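Local coordinates for protein esterase (uncultured bacterium pCosCE1, PDB 7ATL) that hydrolyses carboxylic esters as a family VIII carboxylesterase and, in a promiscuous side activity, transfers acyl groups, at residues 119-124 and 131-136; 105-110 and 159-164. All blocks are in the same frame, centred on the assembly; numbering follows the deposited sequence. Where two conformers were deposited one is given.

Overall arrangement
Interaction 1 (119-124 with 131-136) lies nested within the chain loop that interaction 2 (105-110 with 159-164) closes, and their centres are about 12 Å apart. They touch directly. G120 O lies 2.8 Å from L162 N, a probable hydrogen bond, while L121 CD2 packs on L161 CD2 at 3.7 Å, so L161 links the two contacts. A second junction sets Y133 CE1 against A159 CB at 3.6 Å. Interaction 1 carries Y123, probably part of the serine-lysine-tyrosine active site, and the Y123 side chain is about 6 Å from a bound di(hydroxyethyl)ether; its centre is about 19 Å from that of the chain, whereas interaction 2 lies farther out, at about 24 Å.

Interaction 1. Residues 119-124 and 131-136; sequences AGLDYR and GPYHRL. With EDO (1,2-ethanediol), chain F.
The residues flanking Y123 in sequence touch helix 132-136, D122 through Y133 and R124 through Y133 and H134; Y123 itself is probably the tyrosine of the active site built around the SxxK motif of this beta-lactamase-like family. Y123 OH is hydrogen-bonded to K68, while its backbone runs beside the Y133 ring. A tyrosine suits position 133 because it can pack its ring between helix 132-136 and the loop and still offer a polar end: Y133 OH accepts a hydrogen bond from D122 N at 2.9 Å, bent to 142°. The ring edge faces the same residue, with Y133 CE2 3.5 Å from D122 O, and at its root Y133 CB rests 3.9 Å from R124 CB. D122 turns its carboxylate elsewhere: OD1 takes a weak hydrogen bond from Y123 N, and OD2 is bonded to Q127, whose OE1 also receives Y133 N.

R124 leaves the backbone with CG anti to N (chi1 -172°) and bends at chi3. CG thereby lies over the face of the H134 imidazole, 3.5 Å from the ring centroid. Farther out the guanidinium is turned 80° to the ring, and an ethanediol, probably from the crystallisation liquor, lies over one of its faces. The imidazole contact holds for one of two histidine conformers and is less certain than the salt bridges from the guanidinium to E143 and E248, two carboxylates that would probably favour its positive charge.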
ATOM      1  N   ALA A 119       2.228   7.089 -15.128  1.00 23.52           N
ATOM      2  CA  ALA A 119       2.784   8.462 -15.267  1.00 24.02           C
ATOM      3  C   ALA A 119       4.191   8.466 -15.886  1.00 24.73           C
ATOM      4  O   ALA A 119       4.680   9.564 -16.227  1.00 24.65           O
ATOM      5  CB  ALA A 119       2.850   9.118 -13.921  1.00 24.62           C
ATOM      6  N   GLY A 120       4.844   7.301 -15.968  1.00 25.24           N
ATOM      7  CA  GLY A 120       6.236   7.171 -16.436  1.00 26.19           C
ATOM      8  C   GLY A 120       7.243   7.380 -15.317  1.00 25.92           C
ATOM      9  O   GLY A 120       8.476   7.406 -15.595  1.00 27.17           O
ATOM     10  N   LEU A 121       6.756   7.472 -14.085  1.00 23.96           N
ATOM     11  CA  LEU A 121       7.615   7.579 -12.887  1.00 25.17           C
ATOM     12  C   LEU A 121       8.124   6.191 -12.489  1.00 24.44           C
ATOM     13  O   LEU A 121       7.606   5.153 -13.018  1.00 22.68           O
ATOM     14  CB  LEU A 121       6.805   8.249 -11.781  1.00 25.57           C
ATOM     15  CG  LEU A 121       6.371   9.670 -12.123  1.00 25.76           C
ATOM     16  CD1 LEU A 121       5.284  10.163 -11.177  1.00 25.94           C
ATOM     17  CD2 LEU A 121       7.574  10.597 -12.101  1.00 24.77           C
ATOM     18  N   ASP A 122       9.137   6.187 -11.627  1.00 23.48           N
ATOM     19  CA  ASP A 122       9.820   4.948 -11.183  1.00 26.07           C
ATOM     20  C   ASP A 122       9.902   4.942  -9.650  1.00 24.55           C
ATOM     21  O   ASP A 122       9.310   5.814  -8.992  1.00 24.54           O
ATOM     22  CB  ASP A 122      11.194   4.810 -11.857  1.00 28.34           C
ATOM     23  CG  ASP A 122      11.663   3.375 -12.076  1.00 31.43           C
ATOM     24  OD1 ASP A 122      10.973   2.437 -11.586  1.00 31.74           O
ATOM     25  OD2 ASP A 122      12.734   3.197 -12.715  1.00 36.32           O
ATOM     26  N   TYR A 123      10.550   3.928  -9.106  1.00 23.49           N
ATOM     27  CA  TYR A 123      10.978   3.850  -7.695  1.00 24.29           C
ATOM     28  C   TYR A 123      12.492   3.653  -7.718  1.00 25.65           C
ATOM     29  O   TYR A 123      12.953   2.945  -8.629  1.00 25.07           O
ATOM     30  CB  TYR A 123      10.284   2.684  -6.995  1.00 23.19           C
ATOM     31  CG  TYR A 123       9.165   3.042  -6.055  1.00 24.05           C
ATOM     32  CD1 TYR A 123       9.297   4.055  -5.112  1.00 24.86           C
ATOM     33  CD2 TYR A 123       7.994   2.293  -6.039  1.00 24.43           C
ATOM     34  CE1 TYR A 123       8.273   4.352  -4.227  1.00 24.36           C
ATOM     35  CE2 TYR A 123       6.969   2.567  -5.147  1.00 22.59           C
ATOM     36  CZ  TYR A 123       7.107   3.605  -4.252  1.00 22.89           C
ATOM     37  OH  TYR A 123       6.088   3.875  -3.398  1.00 23.03           O
ATOM     38  N   ARG A 124      13.211   4.269  -6.785  1.00 26.32           N
ATOM     39  CA  ARG A 124      14.672   4.116  -6.636  1.00 30.20           C
ATOM     40  C   ARG A 124      14.966   2.646  -6.347  1.00 31.04           C
ATOM     41  O   ARG A 124      16.023   2.151  -6.813  1.00 36.19           O
ATOM     42  CB  ARG A 124      15.165   5.027  -5.509  1.00 35.46           C
ATOM     43  CG  ARG A 124      16.675   5.131  -5.353  1.00 39.77           C
ATOM     44  CD  ARG A 124      16.981   6.035  -4.172  1.00 42.30           C
ATOM     45  NE  ARG A 124      17.850   5.332  -3.238  1.00 49.23           N
ATOM     46  CZ  ARG A 124      17.613   5.103  -1.949  1.00 52.75           C
ATOM     47  NH1 ARG A 124      16.509   5.524  -1.358  1.00 52.55           N
ATOM     48  NH2 ARG A 124      18.519   4.463  -1.232  1.00 63.14           N
ATOM     49  N   GLY A 131      21.930   4.119 -10.234  1.00 49.86           N
ATOM     50  CA  GLY A 131      20.935   4.458 -11.272  1.00 41.45           C
ATOM     51  C   GLY A 131      20.457   5.896 -11.107  1.00 35.74           C
ATOM     52  O   GLY A 131      20.788   6.569 -10.132  1.00 35.77           O
ATOM     53  N   PRO A 132      19.680   6.429 -12.066  1.00 30.85           N
ATOM     54  CA  PRO A 132      19.420   7.869 -12.116  1.00 30.12           C
ATOM     55  C   PRO A 132      18.782   8.445 -10.836  1.00 29.16           C
ATOM     56  O   PRO A 132      19.199   9.528 -10.420  1.00 28.16           O
ATOM     57  CB  PRO A 132      18.538   8.080 -13.355  1.00 30.34           C
ATOM     58  CG  PRO A 132      18.148   6.680 -13.842  1.00 31.39           C
ATOM     59  CD  PRO A 132      19.084   5.686 -13.180  1.00 31.40           C
ATOM     60  N   TYR A 133      17.832   7.737 -10.211  1.00 28.37           N
ATOM     61  CA  TYR A 133      17.218   8.180  -8.928  1.00 29.24           C
ATOM     62  C   TYR A 133      18.257   8.171  -7.788  1.00 30.06           C
ATOM     63  O   TYR A 133      18.224   9.120  -6.998  1.00 26.82           O
ATOM     64  CB  TYR A 133      16.004   7.324  -8.565  1.00 29.06           C
ATOM     65  CG  TYR A 133      14.712   7.630  -9.281  1.00 26.38           C
ATOM     66  CD1 TYR A 133      14.676   8.193 -10.539  1.00 25.58           C
ATOM     67  CD2 TYR A 133      13.504   7.289  -8.706  1.00 25.27           C
ATOM     68  CE1 TYR A 133      13.473   8.441 -11.187  1.00 25.42           C
ATOM     69  CE2 TYR A 133      12.297   7.518  -9.348  1.00 25.27           C
ATOM     70  CZ  TYR A 133      12.275   8.096 -10.596  1.00 23.51           C
ATOM     71  OH  TYR A 133      11.086   8.318 -11.215  1.00 22.12           O
ATOM     72  N   HIS A 134      19.143   7.161  -7.694  1.00 34.07           N
ATOM     73  CA  HIS A 134      20.239   7.108  -6.685  0.50 34.93           C
ATOM     74  C   HIS A 134      21.122   8.370  -6.826  1.00 36.09           C
ATOM     75  O   HIS A 134      21.301   9.089  -5.823  1.00 29.93           O
ATOM     76  CB  HIS A 134      20.994   5.761  -6.813  0.50 34.73           C
ATOM     77  CG  HIS A 134      20.165   4.524  -6.581  0.50 34.41           C
ATOM     78  ND1 HIS A 134      19.490   3.859  -7.615  0.50 32.39           N
ATOM     79  CD2 HIS A 134      19.920   3.809  -5.454  0.50 29.37           C
ATOM     80  CE1 HIS A 134      18.870   2.812  -7.117  0.50 27.99           C
ATOM     81  NE2 HIS A 134      19.117   2.766  -5.805  0.50 28.59           N
ATOM     82  N   ARG A 135      21.614   8.630  -8.044  1.00 35.13           N
ATOM     83  CA  ARG A 135      22.506   9.775  -8.345  1.00 37.67           C
ATOM     84  C   ARG A 135      21.800  11.097  -8.029  1.00 33.64           C
ATOM     85  O   ARG A 135      22.490  12.078  -7.772  1.00 33.92           O
ATOM     86  CB  ARG A 135      23.014   9.737  -9.792  1.00 42.86           C
ATOM     87  CG  ARG A 135      24.185   8.780 -10.008  1.00 54.08           C
ATOM     88  CD  ARG A 135      24.880   8.895 -11.364  1.00 60.93           C
ATOM     89  NE  ARG A 135      23.965   9.296 -12.445  1.00 70.46           N
ATOM     90  CZ  ARG A 135      23.177   8.486 -13.184  1.00 62.90           C
ATOM     91  NH1 ARG A 135      23.144   7.174 -12.994  1.00 64.72           N
ATOM     92  NH2 ARG A 135      22.403   9.007 -14.119  1.00 56.22           N
ATOM     93  N   LEU A 136      20.478  11.159  -8.041  1.00 32.80           N
ATOM     94  CA  LEU A 136      19.786  12.446  -7.774  1.00 31.78           C
ATOM     95  C   LEU A 136      19.427  12.576  -6.293  1.00 28.35           C
ATOM     96  O   LEU A 136      19.090  13.675  -5.906  1.00 26.97           O
ATOM     97  CB  LEU A 136      18.541  12.535  -8.656  1.00 35.43           C
ATOM     98  CG  LEU A 136      18.767  13.219 -10.002  1.00 38.82           C
ATOM     99  CD1 LEU A 136      17.570  12.994 -10.924  1.00 38.35           C
ATOM    100  CD2 LEU A 136      19.039  14.711  -9.800  1.00 38.43           C
TER
HETATM  101  C1  EDO F 405      19.935   8.370  -2.867  0.50 21.72           C
HETATM  102  O1  EDO F 405      18.527   8.521  -2.624  0.50 19.75           O
HETATM  103  C2  EDO F 405      20.372   6.981  -3.163  0.50 21.69           C
HETATM  104  O2  EDO F 405      21.762   6.801  -3.300  0.50 22.83           O

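Interaction 2. Residues 105-110 and 159-164; sequences VRPPIK and ADLLAE
L161 reaches from its loop into the angle between P107 and I109, and its two methyl branches divide the work. CD1 meets the proline, 3.9 Å from P107 CG and 4.1 Å from P107 CD. CD2 goes to the isoleucine, 4.2 Å from I109 CD1. The meeting is entirely apolar, and modest in extent, with 157 Å² buried in all.

The conformation of the leucine makes this division possible. Its CG stands beside the backbone N and anti to the carbonyl carbon (chi1 -63°); from there CD1 extends the chain towards P107 (chi2 170°) and CD2 branches aside towards I109. The proline approaches with the outer corner of its ring: CG is the atom that protrudes. I109 starts differently, since its CB does not aim at the leucine; the longer branch does the reaching, extended at chi2 162° so that CD1 swings in towards L161 CD2.

Residue types match these places. Proline at 107 gives a rigid apolar surface and has no N-H to satisfy, while the CB of the following P108 points away from the leucine's loop. The branched chains of I109 and L161, both buried, supply methyl groups, so that the two loops meet at a second point besides the proline. P165, just beyond E164, also touches P107 and I109 and so extends the apolar patch.

Around the contact, I109 pairs its backbone with V90 and L161 with A100, while K110 stands at the N-cap of helix 111-116. The patch therefore joins the loop leading into that helix to the one connecting helix 149-157 with helix 174-186, and A159 packs on helix 132-136.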
ATOM      1  N   VAL A 105      11.259  15.969 -24.531  1.00 27.25           N
ATOM      2  CA  VAL A 105       9.804  16.274 -24.546  1.00 28.01           C
ATOM      3  C   VAL A 105       9.296  16.249 -23.103  1.00 28.16           C
ATOM      4  O   VAL A 105       9.669  15.299 -22.375  1.00 30.49           O
ATOM      5  CB  VAL A 105       9.039  15.268 -25.412  1.00 29.44           C
ATOM      6  CG1 VAL A 105       7.539  15.529 -25.335  1.00 32.62           C
ATOM      7  CG2 VAL A 105       9.525  15.266 -26.850  1.00 28.53           C
ATOM      8  N   ARG A 106       8.459  17.222 -22.727  1.00 28.46           N
ATOM      9  CA  ARG A 106       7.808  17.344 -21.389  1.00 28.64           C
ATOM     10  C   ARG A 106       6.323  17.059 -21.542  1.00 27.83           C
ATOM     11  O   ARG A 106       5.513  17.974 -21.700  1.00 28.87           O
ATOM     12  CB  ARG A 106       8.007  18.740 -20.791  1.00 31.16           C
ATOM     13  CG  ARG A 106       9.466  19.087 -20.522  1.00 36.25           C
ATOM     14  CD  ARG A 106       9.711  20.489 -19.962  1.00 38.89           C
ATOM     15  NE  ARG A 106      11.154  20.655 -19.859  1.00 43.14           N
ATOM     16  CZ  ARG A 106      11.941  20.071 -18.948  1.00 44.50           C
ATOM     17  NH1 ARG A 106      11.447  19.303 -17.987  1.00 47.46           N
ATOM     18  NH2 ARG A 106      13.244  20.270 -18.994  1.00 42.91           N
ATOM     19  N   PRO A 107       5.913  15.772 -21.513  1.00 28.12           N
ATOM     20  CA  PRO A 107       4.521  15.414 -21.737  1.00 28.33           C
ATOM     21  C   PRO A 107       3.727  15.671 -20.467  1.00 29.14           C
ATOM     22  O   PRO A 107       4.222  15.458 -19.357  1.00 27.82           O
ATOM     23  CB  PRO A 107       4.580  13.920 -22.067  1.00 27.56           C
ATOM     24  CG  PRO A 107       5.772  13.439 -21.286  1.00 27.92           C
ATOM     25  CD  PRO A 107       6.745  14.597 -21.240  1.00 28.51           C
ATOM     26  N   PRO A 108       2.458  16.101 -20.608  1.00 30.36           N
ATOM     27  CA  PRO A 108       1.586  16.295 -19.451  1.00 29.97           C
ATOM     28  C   PRO A 108       1.309  14.934 -18.798  1.00 28.94           C
ATOM     29  O   PRO A 108       1.252  13.916 -19.497  1.00 31.10           O
ATOM     30  CB  PRO A 108       0.320  16.965 -20.009  1.00 29.65           C
ATOM     31  CG  PRO A 108       0.338  16.635 -21.499  1.00 30.73           C
ATOM     32  CD  PRO A 108       1.786  16.377 -21.885  1.00 29.44           C
ATOM     33  N   ILE A 109       1.254  14.941 -17.471  1.00 27.17           N
ATOM     34  CA  ILE A 109       0.870  13.775 -16.635  1.00 25.99           C
ATOM     35  C   ILE A 109      -0.514  14.080 -16.101  1.00 24.69           C
ATOM     36  O   ILE A 109      -0.721  15.187 -15.545  1.00 23.43           O
ATOM     37  CB  ILE A 109       1.853  13.534 -15.474  1.00 27.17           C
ATOM     38  CG1 ILE A 109       3.275  13.192 -15.946  1.00 28.57           C
ATOM     39  CG2 ILE A 109       1.293  12.468 -14.543  1.00 25.98           C
ATOM     40  CD1 ILE A 109       4.341  13.369 -14.866  1.00 28.37           C
ATOM     41  N   LYS A 110      -1.410  13.124 -16.242  1.00 25.50           N
ATOM     42  CA  LYS A 110      -2.789  13.267 -15.740  1.00 27.22           C
ATOM     43  C   LYS A 110      -2.889  12.553 -14.398  1.00 25.77           C
ATOM     44  O   LYS A 110      -2.172  11.565 -14.186  1.00 24.85           O
ATOM     45  CB  LYS A 110      -3.804  12.706 -16.732  1.00 29.87           C
ATOM     46  CG  LYS A 110      -4.043  13.546 -17.976  1.00 32.87           C
ATOM     47  CD  LYS A 110      -4.550  12.683 -19.115  1.00 35.32           C
ATOM     48  CE  LYS A 110      -5.393  13.444 -20.108  1.00 39.71           C
ATOM     49  NZ  LYS A 110      -6.574  12.651 -20.521  1.00 41.91           N
ATOM     50  N   ALA A 159      14.448  14.064 -12.905  1.00 26.57           N
ATOM     51  CA  ALA A 159      14.703  12.739 -13.497  1.00 25.53           C
ATOM     52  C   ALA A 159      13.880  12.566 -14.780  1.00 24.51           C
ATOM     53  O   ALA A 159      12.743  12.994 -14.854  1.00 25.76           O
ATOM     54  CB  ALA A 159      14.407  11.652 -12.484  1.00 25.27           C
ATOM     55  N   ASP A 160      14.438  11.870 -15.749  1.00 24.91           N
ATOM     56  CA  ASP A 160      13.710  11.410 -16.946  1.00 26.18           C
ATOM     57  C   ASP A 160      12.506  10.577 -16.490  1.00 25.19           C
ATOM     58  O   ASP A 160      12.680   9.687 -15.629  1.00 24.88           O
ATOM     59  CB  ASP A 160      14.651  10.619 -17.862  1.00 26.78           C
ATOM     60  CG  ASP A 160      15.744  11.457 -18.513  1.00 27.93           C
ATOM     61  OD1 ASP A 160      15.735  12.712 -18.329  1.00 28.17           O
ATOM     62  OD2 ASP A 160      16.591  10.848 -19.225  1.00 29.56           O
ATOM     63  N   LEU A 161      11.338  10.840 -17.079  1.00 23.34           N
ATOM     64  CA  LEU A 161      10.257   9.843 -17.186  1.00 23.59           C
ATOM     65  C   LEU A 161      10.777   8.680 -18.030  1.00 25.85           C
ATOM     66  O   LEU A 161      11.673   8.910 -18.856  1.00 31.47           O
ATOM     67  CB  LEU A 161       9.034  10.481 -17.831  1.00 22.51           C
ATOM     68  CG  LEU A 161       8.396  11.618 -17.047  1.00 23.02           C
ATOM     69  CD1 LEU A 161       7.360  12.333 -17.899  1.00 23.04           C
ATOM     70  CD2 LEU A 161       7.775  11.102 -15.755  1.00 22.82           C
ATOM     71  N   LEU A 162      10.213   7.489 -17.852  1.00 25.48           N
ATOM     72  CA  LEU A 162      10.640   6.279 -18.584  1.00 27.21           C
ATOM     73  C   LEU A 162       9.736   6.014 -19.786  1.00 26.04           C
ATOM     74  O   LEU A 162      10.105   5.176 -20.593  1.00 27.54           O
ATOM     75  CB  LEU A 162      10.668   5.109 -17.601  1.00 27.85           C
ATOM     76  CG  LEU A 162      11.914   5.146 -16.723  1.00 29.53           C
ATOM     77  CD1 LEU A 162      11.697   5.994 -15.489  1.00 30.61           C
ATOM     78  CD2 LEU A 162      12.367   3.757 -16.358  1.00 32.23           C
ATOM     79  N   ALA A 163       8.630   6.728 -19.924  1.00 26.25           N
ATOM     80  CA  ALA A 163       7.620   6.452 -20.966  1.00 28.77           C
ATOM     81  C   ALA A 163       6.551   7.547 -20.979  1.00 31.25           C
ATOM     82  O   ALA A 163       6.398   8.250 -19.950  1.00 29.48           O
ATOM     83  CB  ALA A 163       7.020   5.090 -20.736  1.00 28.63           C
ATOM     84  N   GLU A 164       5.868   7.700 -22.117  1.00 32.54           N
ATOM     85  CA  GLU A 164       4.714   8.622 -22.256  1.00 36.52           C
ATOM     86  C   GLU A 164       3.706   8.295 -21.161  1.00 32.64           C
ATOM     87  O   GLU A 164       3.292   7.134 -21.018  1.00 27.44           O
ATOM     88  CB  GLU A 164       4.029   8.482 -23.616  1.00 42.97           C
ATOM     89  CG  GLU A 164       4.292   9.624 -24.570  1.00 49.66           C
ATOM     90  CD  GLU A 164       3.792   9.235 -25.944  1.00 57.47           C
ATOM     91  OE1 GLU A 164       2.574   8.978 -26.024  1.00 65.93           O
ATOM     92  OE2 GLU A 164       4.616   9.111 -26.906  1.00 51.79           O
TER